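Local coordinates for 3-hydroxyisobutyrate dehydrogenase family protein (PDB 3PDU), which binds NADP and probably reduces succinic semialdehyde to gamma-hydroxybutyrate, as a member of the beta-hydroxyacid dehydrogenase family, at residues G77-G80 with V81-I85; H236-K239 with D240-A244; N262-F265 with K266-R269. All blocks are in the same frame, centred on the assembly; numbering follows the deposited sequence.

Contact 1. Residues G77-G80 with V81-I85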
loop_
_atom_site.group_PDB
_atom_site.type_symbol
_atom_site.label_atom_id
_atom_site.label_comp_id
_atom_site.label_asym_id
_atom_site.label_seq_id
_atom_site.Cartn_x
_atom_site.Cartn_y
_atom_site.Cartn_z
ATOM N N GLY A 77 21.951 -0.516 -30.731
ATOM C CA GLY A 77 21.397 0.274 -31.822
ATOM C C GLY A 77 22.376 0.548 -32.959
ATOM O O GLY A 77 23.542 0.155 -32.902
ATOM N N ALA A 78 21.904 1.227 -34.000
ATOM C CA ALA A 78 22.766 1.591 -35.117
ATOM C C ALA A 78 23.918 2.484 -34.643
ATOM O O ALA A 78 23.712 3.422 -33.868
ATOM C CB ALA A 78 21.959 2.289 -36.207
ATOM N N ASN A 79 25.126 2.192 -35.114
ATOM C CA ASN A 79 26.308 2.951 -34.712
ATOM C C ASN A 79 26.540 2.871 -33.207
ATOM O O ASN A 79 27.146 3.765 -32.604
ATOM C CB ASN A 79 26.191 4.412 -35.168
ATOM C CG ASN A 79 25.823 4.531 -36.636
ATOM O OD1 ASN A 79 26.496 3.976 -37.503
ATOM N ND2 ASN A 79 24.750 5.259 -36.919
ATOM N N GLY A 80 26.061 1.784 -32.604
ATOM C CA GLY A 80 26.152 1.609 -31.164
ATOM C C GLY A 80 27.437 0.930 -30.732
ATOM O O GLY A 80 28.312 0.681 -31.551
ATOM N N VAL A 81 27.545 0.627 -29.441
ATOM C CA VAL A 81 28.770 0.064 -28.871
ATOM C C VAL A 81 29.266 -1.178 -29.618
ATOM O O VAL A 81 30.458 -1.318 -29.887
ATOM C CB VAL A 81 28.584 -0.263 -27.372
ATOM C CG1 VAL A 81 29.774 -1.077 -26.815
ATOM C CG2 VAL A 81 28.377 1.039 -26.568
ATOM N N LEU A 82 28.352 -2.075 -29.952
ATOM C CA LEU A 82 28.740 -3.357 -30.526
ATOM C C LEU A 82 29.374 -3.217 -31.911
ATOM O O LEU A 82 30.115 -4.100 -32.344
ATOM C CB LEU A 82 27.545 -4.301 -30.592
ATOM C CG LEU A 82 26.871 -4.698 -29.276
ATOM C CD1 LEU A 82 25.695 -5.625 -29.578
ATOM C CD2 LEU A 82 27.838 -5.353 -28.293
ATOM N N GLU A 83 29.098 -2.109 -32.596
ATOM C CA GLU A 83 29.662 -1.887 -33.931
ATOM C C GLU A 83 31.109 -1.397 -33.868
ATOM O O GLU A 83 31.791 -1.338 -34.882
ATOM C CB GLU A 83 28.816 -0.895 -34.735
ATOM C CG GLU A 83 27.394 -1.370 -35.010
ATOM C CD GLU A 83 26.669 -0.505 -36.036
ATOM O OE1 GLU A 83 27.259 0.495 -36.507
ATOM O OE2 GLU A 83 25.507 -0.822 -36.374
ATOM N N GLY A 84 31.571 -1.036 -32.676
ATOM C CA GLY A 84 32.936 -0.564 -32.519
ATOM C C GLY A 84 33.806 -1.351 -31.548
ATOM O O GLY A 84 35.011 -1.449 -31.749
ATOM N N ILE A 85 33.211 -1.903 -30.493
ATOM C CA ILE A 85 33.992 -2.594 -29.460
ATOM C C ILE A 85 34.632 -3.866 -30.009
ATOM O O ILE A 85 34.122 -4.465 -30.950
ATOM C CB ILE A 85 33.134 -2.951 -28.228
ATOM C CG1 ILE A 85 34.019 -3.180 -26.995
ATOM C CG2 ILE A 85 32.253 -4.170 -28.514
ATOM C CD1 ILE A 85 34.462 -1.909 -26.310
#
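The carbonyl oxygen of G80 takes a hydrogen bond from E83 N at 3.1 Å, the one such bond joining G77-G80 to V81-I85 outright. It is somewhat bent, 146° at the hydrogen, and the amide approaches from above the carbonyl plane. The E83 side chain then runs back over the preceding turn. With CG anti to the carbonyl carbon (chi1 -63°) and the chain extended beyond it, the carboxylate reaches the backbone of N79: E83 OE1 lies 3.1 Å from N79 N and OE2 3.3 Å from the same atom. The side-chain amide of N79 stands nearly upright to that carboxylate, their planes 79° apart, with N79 OD1 3.7 Å from E83 OE1.

These groups are placed by two successive turns. G77-G80 is a type II beta turn in which N79 adopts the left-handed backbone conformation; its G80 N to G77 O bond is weak. The chain here has just left helix 68-76 and is heading for strand 90-93, so the segment forms part of a beta-alpha-beta crossover in the Rossmann-type nucleotide-binding domain. Beyond G80, residues 81-83 take helical backbone angles, and V81 O receives both G84 N, at 3.0 Å, and I85 N, at 2.9 Å. Further out, V81 packs on V74 and C55, while L82 reaches C75 and F76 of helix 68-76 and A108 and V109 of helix 99-111. N79 is tied through its backbone to A52.

Contact 2. Residues H236-K239 with D240-A244. With NAP (NADP nicotinamide-adenine-dinucleotide phosphate), chain I.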
loop_
_atom_site.group_PDB
_atom_site.type_symbol
_atom_site.label_atom_id
_atom_site.label_comp_id
_atom_site.label_asym_id
_atom_site.label_seq_id
_atom_site.Cartn_x
_atom_site.Cartn_y
_atom_site.Cartn_z
ATOM N N HIS A 236 14.068 9.230 -12.354
ATOM C CA HIS A 236 15.031 8.127 -12.226
ATOM C C HIS A 236 14.889 7.376 -10.916
ATOM O O HIS A 236 15.131 6.165 -10.856
ATOM C CB HIS A 236 16.472 8.612 -12.445
ATOM C CG HIS A 236 16.708 9.121 -13.829
ATOM N ND1 HIS A 236 17.632 10.098 -14.125
ATOM C CD2 HIS A 236 16.109 8.801 -15.003
ATOM C CE1 HIS A 236 17.606 10.346 -15.424
ATOM N NE2 HIS A 236 16.684 9.576 -15.977
ATOM N N MET A 237 14.487 8.083 -9.862
ATOM C CA MET A 237 14.140 7.400 -8.615
ATOM C C MET A 237 12.965 6.447 -8.863
ATOM O O MET A 237 12.953 5.304 -8.377
ATOM C CB MET A 237 13.775 8.401 -7.514
ATOM C CG MET A 237 13.323 7.734 -6.182
ATOM S SD MET A 237 14.683 7.060 -5.193
ATOM C CE MET A 237 14.810 5.424 -5.857
ATOM N N GLN A 238 11.971 6.912 -9.618
ATOM C CA GLN A 238 10.785 6.085 -9.867
ATOM C C GLN A 238 11.186 4.872 -10.714
ATOM O O GLN A 238 10.772 3.742 -10.446
ATOM C CB GLN A 238 9.664 6.892 -10.537
ATOM C CG GLN A 238 8.328 6.148 -10.555
ATOM C CD GLN A 238 8.173 5.285 -11.792
ATOM O OE1 GLN A 238 8.298 5.774 -12.911
ATOM N NE2 GLN A 238 7.873 3.998 -11.597
ATOM N N LYS A 239 12.009 5.112 -11.731
ATOM C CA LYS A 239 12.605 4.023 -12.515
ATOM C C LYS A 239 13.323 2.983 -11.625
ATOM O O LYS A 239 13.169 1.765 -11.823
ATOM C CB LYS A 239 13.566 4.608 -13.569
ATOM C CG LYS A 239 14.278 3.561 -14.436
ATOM C CD LYS A 239 15.700 3.270 -13.962
ATOM C CE LYS A 239 16.560 4.542 -13.905
ATOM N NZ LYS A 239 17.928 4.234 -13.358
ATOM N N ASP A 240 14.106 3.440 -10.647
ATOM C CA ASP A 240 14.820 2.480 -9.774
ATOM C C ASP A 240 13.868 1.645 -8.919
ATOM O O ASP A 240 14.085 0.438 -8.723
ATOM C CB ASP A 240 15.842 3.188 -8.877
ATOM C CG ASP A 240 17.018 3.755 -9.659
ATOM O OD1 ASP A 240 17.141 3.457 -10.868
ATOM O OD2 ASP A 240 17.826 4.493 -9.056
ATOM N N LEU A 241 12.819 2.277 -8.392
ATOM C CA LEU A 241 11.799 1.524 -7.657
ATOM C C LEU A 241 11.064 0.526 -8.570
ATOM O O LEU A 241 10.839 -0.631 -8.194
ATOM C CB LEU A 241 10.798 2.484 -6.998
ATOM C CG LEU A 241 11.346 3.206 -5.750
ATOM C CD1 LEU A 241 10.477 4.389 -5.299
ATOM C CD2 LEU A 241 11.515 2.226 -4.600
ATOM N N ARG A 242 10.661 0.979 -9.754
ATOM C CA ARG A 242 10.103 0.066 -10.764
ATOM C C ARG A 242 10.988 -1.172 -10.908
ATOM O O ARG A 242 10.521 -2.323 -10.841
ATOM C CB ARG A 242 9.980 0.799 -12.117
ATOM C CG ARG A 242 9.895 -0.105 -13.366
ATOM C CD ARG A 242 10.435 0.637 -14.605
ATOM N NE ARG A 242 9.873 1.986 -14.687
ATOM C CZ ARG A 242 10.380 2.979 -15.418
ATOM N NH1 ARG A 242 11.470 2.782 -16.146
ATOM N NH2 ARG A 242 9.799 4.178 -15.409
ATOM N N LEU A 243 12.281 -0.941 -11.086
ATOM C CA LEU A 243 13.209 -2.040 -11.323
ATOM C C LEU A 243 13.355 -2.942 -10.101
ATOM O O LEU A 243 13.469 -4.150 -10.248
ATOM C CB LEU A 243 14.583 -1.510 -11.756
ATOM C CG LEU A 243 14.590 -0.750 -13.093
ATOM C CD1 LEU A 243 16.011 -0.344 -13.497
ATOM C CD2 LEU A 243 13.961 -1.622 -14.165
ATOM N N ALA A 244 13.358 -2.355 -8.902
ATOM C CA ALA A 244 13.414 -3.139 -7.669
ATOM C C ALA A 244 12.207 -4.076 -7.532
ATOM O O ALA A 244 12.343 -5.244 -7.142
ATOM C CB ALA A 244 13.510 -2.208 -6.445
HETATM P PA NAP I . 20.151 12.428 -16.803
HETATM O O1A NAP I . 18.701 12.348 -17.051
HETATM O O2A NAP I . 20.626 13.783 -16.475
HETATM O O5B NAP I . 20.985 11.831 -18.025
HETATM C C5B NAP I . 20.608 10.697 -18.762
HETATM C C4B NAP I . 21.636 10.509 -19.878
HETATM O O4B NAP I . 21.226 9.424 -20.700
HETATM C C3B NAP I . 21.751 11.728 -20.803
HETATM O O3B NAP I . 23.083 11.780 -21.283
HETATM C C2B NAP I . 20.833 11.364 -21.958
HETATM O O2B NAP I . 21.154 11.919 -23.209
HETATM C C1B NAP I . 21.090 9.873 -22.023
HETATM N N9A NAP I . 20.017 9.138 -22.702
HETATM C C8A NAP I . 18.726 8.941 -22.291
HETATM N N7A NAP I . 18.109 8.186 -23.239
HETATM C C5A NAP I . 18.989 7.896 -24.218
HETATM C C6A NAP I . 18.885 7.161 -25.391
HETATM N N6A NAP I . 17.732 6.568 -25.721
HETATM N N1A NAP I . 19.990 7.058 -26.204
HETATM C C2A NAP I . 21.184 7.661 -25.858
HETATM N N3A NAP I . 21.278 8.388 -24.691
HETATM C C4A NAP I . 20.194 8.498 -23.890
HETATM O O3 NAP I . 20.430 11.364 -15.640
HETATM P PN NAP I . 21.597 11.193 -14.558
HETATM O O1N NAP I . 21.099 11.722 -13.276
HETATM O O2N NAP I . 22.880 11.621 -15.171
HETATM O O5D NAP I . 21.541 9.589 -14.470
HETATM C C5D NAP I . 22.301 8.736 -15.297
HETATM C C4D NAP I . 22.261 7.361 -14.643
HETATM O O4D NAP I . 22.871 7.426 -13.369
HETATM C C3D NAP I . 20.825 6.918 -14.386
HETATM O O3D NAP I . 20.779 5.504 -14.510
HETATM C C2D NAP I . 20.573 7.281 -12.937
HETATM O O2D NAP I . 19.574 6.472 -12.333
HETATM C C1D NAP I . 21.962 6.993 -12.381
HETATM N N1N NAP I . 22.316 7.674 -11.135
HETATM C C2N NAP I . 21.959 8.976 -10.915
HETATM C C3N NAP I . 22.336 9.610 -9.727
HETATM C C7N NAP I . 21.985 11.057 -9.465
HETATM O O7N NAP I . 22.041 11.514 -8.149
HETATM N N7N NAP I . 21.605 11.881 -10.445
HETATM C C4N NAP I . 23.081 8.904 -8.784
HETATM C C5N NAP I . 23.459 7.583 -9.026
HETATM C C6N NAP I . 23.078 6.981 -10.220
HETATM P P2B NAP I . 20.475 13.303 -23.676
HETATM O O1X NAP I . 20.490 13.248 -25.176
HETATM O O2X NAP I . 19.072 13.387 -23.112
HETATM O O3X NAP I . 21.279 14.458 -23.157
#
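Four consecutive carbonyls, H236 to K239, accept the amides of D240, L241, R242 and L243 in ordinary i to i+4 bonds, the straightest being R242 N to Q238 O at 175°. This is regular alpha helix, two turns of helix 234-251 in the largely helical C-terminal part of the protein, where H236 and K239 line the NADP pocket.

K239 carries the link to the cofactor. Its CG leaves anti to the backbone N (chi1 179°), and bends at the next two torsions carry the chain across to D240. K239 NZ makes a salt bridge of 2.7 Å with D240 OD1, meeting it on the syn side and close to the carboxylate plane. The same NZ donates to the nicotinamide-side ribose, 3.0 Å to NAP O2D and more weakly to O3D, and also bonds T96 O. The other carboxylate oxygen of D240 is held by N175, so the acid, which probably holds the lysine amine in place, is itself bonded from helix 166-194.

R242, three residues on, folds its guanidinium back over K239, with one face on K239 CA, 3.8 Å from the plane and over its centre. Its NH2 gives Q238 OE1 a weak bond of 3.3 Å. The amide and guanidinium planes are 59° apart. The stronger partners are R269 for Q238 OE1 and, for R242 NE, D249 of the second subunit. M237 CE sits 4.1 Å from L241 CG, on the face toward F265; K239 CD rests 3.7 Å from L243 CD1.

Contact 3. Residues N262-F265 with K266-R269; sequences NESF and KRAR
E263 and K266, one turn apart on helix 256-270, form the charged pair of this segment, which lies in the helical C-terminal part of the protein at a subunit interface. The two side chains lie alongside each other and point the same way. K266 stays extended beyond CG, while E263 bends at chi2 (-56°) to bring its carboxylate to the lysine tip. K266 NZ meets E263 OE2 at 2.9 Å, on the syn side and 17° out of the carboxylate plane. E263 OE1 takes the backbone amide of L255 of the second subunit; K266 NZ has a further, weak bond to V245 O of that subunit.

Among the hydrogen bonds outside the salt bridge, the backbone follows the alpha-helical pattern, each amide from K266 to R269 going to the carbonyl four residues earlier. The side-chain bond brings a charged donor, R267 NH2, to the hydroxyl oxygen S264 OG, 2.7 Å away and nearly straight at 162°. A bend at chi3 swings the guanidinium back toward the serine, whose oxygen sits at its edge and almost in its plane. R267 stands where subunits converge: it packs on P254 of the second subunit and H256 of the fourth, and its guanidinium comes close to R267 of the third.

In the apolar packing, F265 meets M237 and L241 of helix 234-251 as well as F278 and V281, and A268 lies on V284 of helix 282-285.

Two water-mediated links complete the set. One water accepts from K266 NZ and probably donates to E263 OE1, joining the lysine to the second carboxylate oxygen. The other bridges the lysine and N262, whose OD1 is taken up by Q238: it accepts from N262 ND2 and from K266 NZ, each at 2.9 Å.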
loop_
_atom_site.group_PDB
_atom_site.type_symbol
_atom_site.label_atom_id
_atom_site.label_comp_id
_atom_site.label_asym_id
_atom_site.label_seq_id
_atom_site.Cartn_x
_atom_site.Cartn_y
_atom_site.Cartn_z
ATOM N N ASN A 262 6.829 3.140 -4.832
ATOM C CA ASN A 262 6.831 3.231 -6.295
ATOM C C ASN A 262 5.600 4.004 -6.811
ATOM O O ASN A 262 5.725 4.919 -7.639
ATOM C CB ASN A 262 6.882 1.817 -6.903
ATOM C CG ASN A 262 7.088 1.820 -8.421
ATOM O OD1 ASN A 262 7.692 2.738 -8.983
ATOM N ND2 ASN A 262 6.594 0.761 -9.093
ATOM N N GLU A 263 4.413 3.632 -6.341
ATOM C CA GLU A 263 3.197 4.328 -6.784
ATOM C C GLU A 263 3.147 5.793 -6.346
ATOM O O GLU A 263 2.630 6.640 -7.078
ATOM C CB GLU A 263 1.922 3.585 -6.358
ATOM C CG GLU A 263 1.896 2.127 -6.803
ATOM C CD GLU A 263 2.068 1.951 -8.307
ATOM O OE1 GLU A 263 1.321 2.595 -9.073
ATOM O OE2 GLU A 263 2.956 1.166 -8.727
ATOM N N SER A 264 3.682 6.111 -5.169
ATOM C CA SER A 264 3.716 7.520 -4.764
ATOM C C SER A 264 4.607 8.333 -5.695
ATOM O O SER A 264 4.277 9.468 -6.047
ATOM C CB SER A 264 4.165 7.691 -3.310
ATOM O OG SER A 264 3.166 7.192 -2.438
ATOM N N PHE A 265 5.734 7.755 -6.094
ATOM C CA PHE A 265 6.611 8.439 -7.052
ATOM C C PHE A 265 5.966 8.569 -8.432
ATOM O O PHE A 265 6.201 9.550 -9.142
ATOM C CB PHE A 265 7.980 7.765 -7.146
ATOM C CG PHE A 265 8.934 8.227 -6.088
ATOM C CD1 PHE A 265 9.582 9.448 -6.219
ATOM C CD2 PHE A 265 9.154 7.467 -4.950
ATOM C CE1 PHE A 265 10.453 9.895 -5.238
ATOM C CE2 PHE A 265 10.032 7.909 -3.963
ATOM C CZ PHE A 265 10.676 9.125 -4.113
ATOM N N LYS A 266 5.147 7.590 -8.808
ATOM C CA LYS A 266 4.384 7.723 -10.045
ATOM C C LYS A 266 3.403 8.883 -9.940
ATOM O O LYS A 266 3.216 9.617 -10.909
ATOM C CB LYS A 266 3.655 6.420 -10.414
ATOM C CG LYS A 266 4.587 5.293 -10.871
ATOM C CD LYS A 266 3.763 4.032 -11.223
ATOM C CE LYS A 266 4.650 2.776 -11.330
ATOM N NZ LYS A 266 3.779 1.539 -11.443
ATOM N N ARG A 267 2.777 9.061 -8.778
ATOM C CA ARG A 267 1.879 10.203 -8.594
ATOM C C ARG A 267 2.630 11.509 -8.803
ATOM O O ARG A 267 2.107 12.444 -9.420
ATOM C CB ARG A 267 1.211 10.210 -7.208
ATOM C CG ARG A 267 0.167 9.119 -6.973
ATOM C CD ARG A 267 -0.522 9.267 -5.606
ATOM N NE ARG A 267 0.327 8.838 -4.488
ATOM C CZ ARG A 267 0.224 9.301 -3.244
ATOM N NH1 ARG A 267 -0.687 10.221 -2.949
ATOM N NH2 ARG A 267 1.037 8.854 -2.291
ATOM N N ALA A 268 3.846 11.590 -8.263
ATOM C CA ALA A 268 4.640 12.806 -8.396
ATOM C C ALA A 268 5.033 13.091 -9.847
ATOM O O ALA A 268 5.015 14.247 -10.281
ATOM C CB ALA A 268 5.875 12.758 -7.496
ATOM N N ARG A 269 5.398 12.049 -10.592
ATOM C CA ARG A 269 5.576 12.181 -12.043
ATOM C C ARG A 269 4.318 12.710 -12.706
ATOM O O ARG A 269 4.380 13.640 -13.504
ATOM C CB ARG A 269 5.918 10.838 -12.694
ATOM C CG ARG A 269 7.330 10.374 -12.489
ATOM C CD ARG A 269 7.606 9.095 -13.285
ATOM N NE ARG A 269 8.083 9.372 -14.639
ATOM C CZ ARG A 269 8.971 8.619 -15.295
ATOM N NH1 ARG A 269 9.499 7.531 -14.722
ATOM N NH2 ARG A 269 9.338 8.959 -16.527
HETATM O O HOH W 1 6.270 0.182 -11.965
HETATM O O HOH W 2 1.146 2.065 -11.871
#

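Contacts 2 and 3 sit on consecutive helices that pack together, their centres 10 Å apart. Q238 joins them through both ends of its amide: OE1 lies 2.8 Å from R269 NH1, and NE2 lies 2.9 Å from N262 OD1. Next to this polar pair, L241 CD1 packs 3.4 Å from F265 CD2. Contact 2 touches NADP directly, whereas R269 of contact 3 is about 10 Å from it, and both contacts reach the second subunit. Contact 1 belongs to the nucleotide-binding domain and meets neither, its nearest atoms being about 17 Å from contact 2 and about 21 Å from contact 3; G77 is about 9 Å from the cofactor.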